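Long-range contacts in phosphoribosylaminoimidazole carboxylase, ATPase subunit (Thermus thermophilus, PDB 3AW8), which probably catalyses the ATP-dependent carboxylation of 5-aminoimidazole ribonucleotide to N5-carboxyaminoimidazole ribonucleotide, a step of de novo purine biosynthesis: residues R26-S31 against G45-E50; A88-V93 against E235-V240; A321-Y326 against G337-R342. One frame throughout, in Å; residues are numbered along the deposited sequence.

Contact 1: residues R26-S31 against G45-E50; sequences RFLDPS and GEFLDE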
# COMPACT_ATOMS: atom_id res chain seq x y z
N ARG A 26 16.92 -5.27 2.62
CA ARG A 26 18.24 -4.93 2.11
C ARG A 26 18.28 -5.50 0.71
O ARG A 26 17.98 -6.68 0.49
CB ARG A 26 19.34 -5.54 2.96
CG ARG A 26 20.73 -5.20 2.44
CD ARG A 26 21.81 -5.84 3.29
NE ARG A 26 21.84 -5.30 4.64
CZ ARG A 26 22.35 -5.95 5.68
NH1 ARG A 26 22.86 -7.16 5.53
NH2 ARG A 26 22.34 -5.39 6.88
N PHE A 27 18.65 -4.68 -0.27
CA PHE A 27 18.72 -5.16 -1.64
C PHE A 27 20.15 -5.24 -2.11
O PHE A 27 21.04 -4.59 -1.55
CB PHE A 27 17.94 -4.22 -2.59
CG PHE A 27 16.51 -4.00 -2.19
CD1 PHE A 27 16.17 -2.96 -1.33
CD2 PHE A 27 15.52 -4.87 -2.62
CE1 PHE A 27 14.86 -2.81 -0.89
CE2 PHE A 27 14.20 -4.73 -2.18
CZ PHE A 27 13.87 -3.69 -1.32
N LEU A 28 20.38 -6.05 -3.14
CA LEU A 28 21.69 -6.19 -3.75
C LEU A 28 21.41 -5.98 -5.24
O LEU A 28 20.48 -6.57 -5.78
CB LEU A 28 22.28 -7.59 -3.54
CG LEU A 28 23.82 -7.71 -3.67
CD1 LEU A 28 24.20 -9.17 -3.89
CD2 LEU A 28 24.34 -6.89 -4.82
N ASP A 29 22.18 -5.12 -5.87
CA ASP A 29 22.02 -4.85 -7.29
C ASP A 29 23.27 -4.15 -7.76
O ASP A 29 23.85 -3.35 -7.04
CB ASP A 29 20.79 -3.96 -7.55
CG ASP A 29 20.35 -3.98 -9.01
OD1 ASP A 29 21.04 -3.37 -9.86
OD2 ASP A 29 19.33 -4.63 -9.31
N PRO A 30 23.73 -4.48 -8.97
CA PRO A 30 24.94 -3.88 -9.54
C PRO A 30 24.79 -2.41 -9.96
O PRO A 30 25.78 -1.73 -10.24
CB PRO A 30 25.26 -4.80 -10.72
CG PRO A 30 23.91 -5.30 -11.13
CD PRO A 30 23.25 -5.59 -9.82
N SER A 31 23.56 -1.92 -10.00
CA SER A 31 23.34 -0.54 -10.39
C SER A 31 22.98 0.36 -9.21
O SER A 31 22.01 0.11 -8.50
CB SER A 31 22.23 -0.46 -11.43
OG SER A 31 21.95 0.89 -11.72
N GLY A 45 26.62 -3.90 -6.03
CA GLY A 45 27.63 -4.90 -6.29
C GLY A 45 27.16 -5.96 -7.26
O GLY A 45 25.96 -6.21 -7.37
N GLU A 46 28.10 -6.59 -7.97
CA GLU A 46 27.75 -7.65 -8.92
C GLU A 46 27.33 -8.88 -8.12
O GLU A 46 27.82 -9.09 -7.02
CB GLU A 46 28.96 -8.00 -9.79
CG GLU A 46 29.56 -6.83 -10.56
CD GLU A 46 28.65 -6.33 -11.67
OE1 GLU A 46 28.99 -5.31 -12.31
OE2 GLU A 46 27.59 -6.96 -11.92
N PHE A 47 26.43 -9.68 -8.67
CA PHE A 47 25.96 -10.88 -7.99
C PHE A 47 27.05 -11.94 -7.88
O PHE A 47 26.99 -12.80 -7.01
CB PHE A 47 24.75 -11.48 -8.71
CG PHE A 47 23.53 -10.60 -8.67
CD1 PHE A 47 22.89 -10.34 -7.47
CD2 PHE A 47 23.03 -10.03 -9.84
CE1 PHE A 47 21.77 -9.51 -7.42
CE2 PHE A 47 21.91 -9.20 -9.81
CZ PHE A 47 21.28 -8.94 -8.60
N LEU A 48 28.04 -11.86 -8.76
CA LEU A 48 29.13 -12.82 -8.73
C LEU A 48 30.35 -12.30 -7.98
O LEU A 48 31.40 -12.94 -7.97
CB LEU A 48 29.49 -13.23 -10.16
CG LEU A 48 28.35 -14.01 -10.81
CD1 LEU A 48 28.77 -14.49 -12.18
CD2 LEU A 48 27.94 -15.18 -9.91
N ASP A 49 30.20 -11.13 -7.36
CA ASP A 49 31.26 -10.54 -6.55
C ASP A 49 31.00 -11.11 -5.16
O ASP A 49 30.17 -10.59 -4.41
CB ASP A 49 31.14 -9.01 -6.55
CG ASP A 49 32.04 -8.35 -5.50
OD1 ASP A 49 32.12 -7.10 -5.51
OD2 ASP A 49 32.66 -9.06 -4.67
N GLU A 50 31.69 -12.19 -4.84
CA GLU A 50 31.51 -12.87 -3.57
C GLU A 50 31.58 -11.92 -2.38
O GLU A 50 30.85 -12.08 -1.41
CB GLU A 50 32.54 -13.99 -3.42
CG GLU A 50 32.12 -15.11 -2.50
CD GLU A 50 33.01 -16.33 -2.62
OE1 GLU A 50 32.60 -17.40 -2.13
OE2 GLU A 50 34.11 -16.22 -3.20
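L28 and F47 pack flank to flank, their side chains running in opposing senses, where two neighbouring parallel strands of the Rossmann-like preATP-grasp domain run out into loops. Strand 25-29 ends here, and G45-E50 leads from its neighbour 41-44 into helix 50-57. One backbone bond carries the pairing past the strand ends: G45 N donates to D29 O at 3.0 Å.

The side chains then close the corner. L28 swings its CG opposite the backbone N (chi1 -158°), which sends the two methyls to different targets: CD1 packs 4.0 Å from F47 CD1, while CD2 lies against the carbonyl oxygen of G45. In F47, CG is anti to the carbonyl carbon (chi1 -66°), and the ring reaches back to the strand end. Its CE1 comes within 3.6 Å of L28 O, while CE2, beyond CZ from CE1, meets P30 CD at 3.9 Å. F67 meets the same ring, and L53 and F56 of helix 50-57 pack on L28.

At the more open margin E46 bends at chi2 and lies across P30, bringing OE2 to 3.4 Å from P30 CB. D29 turns its carboxylate elsewhere: OD2 accepts from the backbone of G7, in what is probably the glycine-rich turn of the Rossmann-type fold, and OD1 forms an Asx turn, its anti lone pair taking S31 N at 2.9 Å.

Contact 2: residues A88-V93 against E235-V240; sequences AKALEV and EALDYV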
# COMPACT_ATOMS: atom_id res chain seq x y z
N ALA A 88 16.75 -22.76 -4.70
CA ALA A 88 17.62 -22.51 -5.85
C ALA A 88 17.24 -23.36 -7.06
O ALA A 88 17.49 -22.96 -8.20
CB ALA A 88 19.08 -22.77 -5.47
N LYS A 89 16.66 -24.53 -6.82
CA LYS A 89 16.26 -25.41 -7.91
C LYS A 89 15.30 -24.70 -8.86
O LYS A 89 15.45 -24.79 -10.08
CB LYS A 89 15.59 -26.67 -7.35
CG LYS A 89 15.24 -27.74 -8.39
CD LYS A 89 14.44 -28.86 -7.74
CE LYS A 89 14.05 -29.97 -8.72
NZ LYS A 89 15.23 -30.72 -9.22
N ALA A 90 14.32 -24.00 -8.30
CA ALA A 90 13.32 -23.27 -9.08
C ALA A 90 13.98 -22.33 -10.09
O ALA A 90 13.51 -22.19 -11.22
CB ALA A 90 12.40 -22.49 -8.16
N LEU A 91 15.06 -21.67 -9.68
CA LEU A 91 15.78 -20.78 -10.57
C LEU A 91 16.39 -21.60 -11.70
O LEU A 91 16.32 -21.23 -12.87
CB LEU A 91 16.92 -20.07 -9.83
CG LEU A 91 16.61 -18.78 -9.09
CD1 LEU A 91 17.88 -18.26 -8.46
CD2 LEU A 91 16.05 -17.77 -10.06
N GLU A 92 16.99 -22.73 -11.33
CA GLU A 92 17.62 -23.63 -12.28
C GLU A 92 16.61 -24.03 -13.35
O GLU A 92 16.84 -23.83 -14.54
CB GLU A 92 18.11 -24.89 -11.54
CG GLU A 92 19.30 -25.60 -12.17
CD GLU A 92 20.64 -25.17 -11.56
OE1 GLU A 92 20.80 -25.29 -10.32
OE2 GLU A 92 21.53 -24.73 -12.32
N VAL A 93 15.49 -24.58 -12.92
CA VAL A 93 14.44 -25.00 -13.83
C VAL A 93 13.96 -23.86 -14.72
O VAL A 93 13.91 -23.99 -15.95
CB VAL A 93 13.22 -25.56 -13.05
CG1 VAL A 93 12.11 -25.93 -14.02
CG2 VAL A 93 13.62 -26.76 -12.23
N GLU A 235 4.77 -28.32 -5.23
CA GLU A 235 5.14 -29.43 -4.36
C GLU A 235 6.33 -30.20 -4.90
O GLU A 235 7.16 -30.69 -4.13
CB GLU A 235 3.94 -30.36 -4.17
CG GLU A 235 2.75 -29.64 -3.59
CD GLU A 235 1.69 -30.58 -3.07
OE1 GLU A 235 1.18 -31.41 -3.87
OE2 GLU A 235 1.36 -30.49 -1.87
N ALA A 236 6.42 -30.29 -6.21
CA ALA A 236 7.54 -30.98 -6.84
C ALA A 236 8.84 -30.26 -6.52
O ALA A 236 9.89 -30.90 -6.39
CB ALA A 236 7.34 -31.04 -8.35
N LEU A 237 8.78 -28.94 -6.39
CA LEU A 237 9.97 -28.13 -6.12
C LEU A 237 10.12 -27.71 -4.66
O LEU A 237 11.11 -27.07 -4.31
CB LEU A 237 9.94 -26.86 -6.96
CG LEU A 237 10.07 -26.91 -8.48
CD1 LEU A 237 9.47 -25.64 -9.08
CD2 LEU A 237 11.53 -27.06 -8.87
N ASP A 238 9.15 -28.07 -3.82
CA ASP A 238 9.19 -27.65 -2.42
C ASP A 238 9.23 -26.13 -2.43
O ASP A 238 9.99 -25.49 -1.70
CB ASP A 238 10.44 -28.20 -1.73
CG ASP A 238 10.15 -29.42 -0.89
OD1 ASP A 238 9.80 -30.49 -1.47
OD2 ASP A 238 10.25 -29.31 0.35
N TYR A 239 8.39 -25.58 -3.30
CA TYR A 239 8.30 -24.15 -3.50
C TYR A 239 7.79 -23.41 -2.27
O TYR A 239 6.87 -23.86 -1.59
CB TYR A 239 7.38 -23.85 -4.68
CG TYR A 239 7.67 -22.52 -5.34
CD1 TYR A 239 8.63 -22.42 -6.35
CD2 TYR A 239 7.00 -21.36 -4.95
CE1 TYR A 239 8.93 -21.19 -6.93
CE2 TYR A 239 7.30 -20.13 -5.53
CZ TYR A 239 8.26 -20.05 -6.52
OH TYR A 239 8.53 -18.86 -7.12
N VAL A 240 8.40 -22.26 -2.01
CA VAL A 240 8.00 -21.41 -0.91
C VAL A 240 8.00 -20.00 -1.46
O VAL A 240 9.02 -19.51 -1.95
CB VAL A 240 8.98 -21.48 0.27
CG1 VAL A 240 8.47 -20.60 1.40
CG2 VAL A 240 9.13 -22.92 0.73
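L237 is the bump of this contact, and K89, A90 and V93, on one side of helix 88-94, form the shallow hollow that receives it. The methyl CD2 does most of the filling. It lies 3.6 Å from K89 CD and 4.0 Å from V93 CG2, with the backbone N of A90 a little farther off, so that one methyl is bordered by residues from successive turns of the helix. With CG anti to its own carbonyl carbon (chi1 -67°), L237 points its branched end straight at this groove.

A90, with only a methyl, forms the low floor of the hollow. L237 CD1 lies 4.4 Å from A90 CB, and the edge of the Y239 ring brings CE1 to 3.9 Å from A90 CB. Y239 can come in next to L237 because the chain turns sharply between them, with D238 at positive phi as the C-prime residue of a Schellman motif closing helix 220-237. K89 covers the rim with its extended aliphatic chain, crossing L237 at a slant along CG, CD and CE. F103 of helix 97-107 and M259 of strand 253-260 pack against both V93 and L237, adding to the apolar surround.

The chemistry is wholly apolar between the two segments, and the polar group of Y239 is served elsewhere, its OH bonding to V242 O. Adhesion of the preATP-grasp helix to the ATP-grasp domain therefore depends here on shape and on the burial of methyls and a ring edge, without directional bonds.

Contact 3: residues A321-Y326 against G337-R342; sequences AHLHWY and GHITLR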
# COMPACT_ATOMS: atom_id res chain seq x y z
N ALA A 321 -8.56 4.39 -10.85
CA ALA A 321 -7.24 4.31 -11.44
C ALA A 321 -6.18 4.48 -10.36
O ALA A 321 -6.19 5.47 -9.63
CB ALA A 321 -7.07 5.39 -12.52
N HIS A 322 -5.28 3.51 -10.24
CA HIS A 322 -4.21 3.58 -9.24
C HIS A 322 -2.86 3.62 -9.93
O HIS A 322 -2.41 2.64 -10.52
CB HIS A 322 -4.28 2.40 -8.28
CG HIS A 322 -5.55 2.34 -7.49
ND1 HIS A 322 -6.67 1.68 -7.93
CD2 HIS A 322 -5.87 2.87 -6.29
CE1 HIS A 322 -7.63 1.80 -7.04
NE2 HIS A 322 -7.18 2.52 -6.03
N LEU A 323 -2.22 4.78 -9.87
CA LEU A 323 -0.93 4.97 -10.51
C LEU A 323 0.23 4.39 -9.68
O LEU A 323 0.21 4.43 -8.44
CB LEU A 323 -0.69 6.46 -10.75
CG LEU A 323 0.63 6.79 -11.44
CD1 LEU A 323 0.64 6.12 -12.81
CD2 LEU A 323 0.83 8.30 -11.55
N HIS A 324 1.23 3.85 -10.37
CA HIS A 324 2.41 3.29 -9.71
C HIS A 324 3.62 3.66 -10.55
O HIS A 324 3.83 3.08 -11.62
CB HIS A 324 2.30 1.77 -9.59
CG HIS A 324 1.38 1.32 -8.50
ND1 HIS A 324 1.82 1.06 -7.22
CD2 HIS A 324 0.04 1.11 -8.49
CE1 HIS A 324 0.79 0.73 -6.46
NE2 HIS A 324 -0.30 0.75 -7.20
N TRP A 325 4.38 4.65 -10.10
CA TRP A 325 5.57 5.07 -10.81
C TRP A 325 6.74 4.43 -10.09
O TRP A 325 6.90 4.59 -8.88
CB TRP A 325 5.68 6.60 -10.79
CG TRP A 325 6.74 7.10 -11.72
CD1 TRP A 325 7.91 7.73 -11.38
CD2 TRP A 325 6.77 6.93 -13.14
NE1 TRP A 325 8.67 7.94 -12.51
CE2 TRP A 325 7.99 7.46 -13.60
CE3 TRP A 325 5.88 6.36 -14.07
CZ2 TRP A 325 8.35 7.44 -14.95
CZ3 TRP A 325 6.24 6.35 -15.41
CH2 TRP A 325 7.47 6.88 -15.83
N TYR A 326 7.58 3.69 -10.80
CA TYR A 326 8.68 2.99 -10.15
C TYR A 326 9.89 3.82 -9.73
O TYR A 326 10.74 3.33 -8.99
CB TYR A 326 9.15 1.82 -11.01
CG TYR A 326 8.03 0.88 -11.40
CD1 TYR A 326 6.92 0.70 -10.56
CD2 TYR A 326 8.07 0.17 -12.60
CE1 TYR A 326 5.90 -0.17 -10.91
CE2 TYR A 326 7.06 -0.69 -12.95
CZ TYR A 326 5.97 -0.86 -12.10
OH TYR A 326 4.97 -1.74 -12.44
N GLY A 337 6.61 1.92 -14.82
CA GLY A 337 5.48 2.01 -13.92
C GLY A 337 4.32 1.19 -14.44
O GLY A 337 4.47 0.41 -15.37
N HIS A 338 3.17 1.34 -13.80
CA HIS A 338 1.98 0.66 -14.26
C HIS A 338 0.76 1.36 -13.65
O HIS A 338 0.89 2.19 -12.74
CB HIS A 338 2.01 -0.83 -13.90
CG HIS A 338 1.70 -1.13 -12.47
ND1 HIS A 338 2.67 -1.23 -11.49
CD2 HIS A 338 0.52 -1.37 -11.85
CE1 HIS A 338 2.10 -1.52 -10.33
NE2 HIS A 338 0.80 -1.61 -10.52
N ILE A 339 -0.42 1.05 -14.17
CA ILE A 339 -1.66 1.63 -13.68
C ILE A 339 -2.69 0.54 -13.48
O ILE A 339 -2.99 -0.21 -14.41
CB ILE A 339 -2.26 2.62 -14.71
CG1 ILE A 339 -1.28 3.76 -14.99
CG2 ILE A 339 -3.59 3.16 -14.19
CD1 ILE A 339 -1.72 4.65 -16.12
N THR A 340 -3.24 0.43 -12.28
CA THR A 340 -4.26 -0.56 -12.05
C THR A 340 -5.61 0.11 -11.90
O THR A 340 -5.79 0.97 -11.04
CB THR A 340 -3.98 -1.41 -10.81
OG1 THR A 340 -2.88 -2.28 -11.08
CG2 THR A 340 -5.22 -2.24 -10.46
N LEU A 341 -6.53 -0.28 -12.77
CA LEU A 341 -7.89 0.24 -12.77
C LEU A 341 -8.76 -0.82 -12.13
O LEU A 341 -8.88 -1.93 -12.64
CB LEU A 341 -8.34 0.49 -14.21
CG LEU A 341 -9.74 1.04 -14.47
CD1 LEU A 341 -9.94 2.38 -13.78
CD2 LEU A 341 -9.94 1.19 -15.97
N ARG A 342 -9.36 -0.48 -11.00
CA ARG A 342 -10.22 -1.42 -10.30
C ARG A 342 -11.64 -0.87 -10.19
O ARG A 342 -11.90 0.05 -9.41
CB ARG A 342 -9.66 -1.69 -8.91
CG ARG A 342 -10.26 -2.91 -8.23
CD ARG A 342 -10.13 -2.79 -6.74
NE ARG A 342 -10.94 -1.70 -6.24
CZ ARG A 342 -12.27 -1.68 -6.28
NH1 ARG A 342 -12.94 -2.70 -6.81
NH2 ARG A 342 -12.95 -0.64 -5.81
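A321-W325 and G337-L341 pair as the two arms of an antiparallel hairpin, their axes 4.5 Å apart, with H322-T340 and H324-H338 as the hydrogen-bonded pairs. T340 O takes H322 N at 2.7 Å and, more weakly, ND1 of the same histidine, whose ring edge lies against it.

On the face that carries the histidines, H324, H338 and Y326 form an aromatic cluster. The planes of the H324 and H338 rings differ by only 3°, yet the rings are displaced, with little of one above the other; CB of H324 sits over the H338 face instead, 3.7 Å from its centroid. H338 reaches this place with CG between its backbone N and carbonyl carbon (chi1 77°), turning ND1 toward Y326 OH, 2.5 Å away in a hydrogen bond. The Y326 ring also lies over G337, whose CA stands 3.3 Å from the ring centroid. A phenylalanine here would probably keep that cover but leave H338 ND1 without its hydroxyl mate and its ring freer to turn. On the other face, L323 CD1 packs 3.7 Å from I339 CG1.

Strand 335-343 lies between strand 321-325, outermost within the chain, and strand 299-306. Helix 270-273 covers the histidine face, where E272 bonds H324 NE2, and helix 312-316 packs on L323; at the far end R342 forms a salt bridge with E275 of the second subunit.

Overall arrangement
The three contacts lie in different parts of the enzyme. Contact 1 is internal to the preATP-grasp domain, contact 3 to the C-terminal domain at the dimer interface, and contact 2 alone among them joins the preATP-grasp and ATP-grasp regions. They follow one another along the chain without touching: the centres of contacts 1 and 2 are 22 Å apart, and those of contacts 2 and 3, on opposite sides of the chain's centre, 31 Å. Contact 2 has the clearest relation to the nucleotide site, for the side chain of V93 is about 10 Å from those of R97 and E258, which line the AMP pocket; contacts 1 and 3 lie away from it.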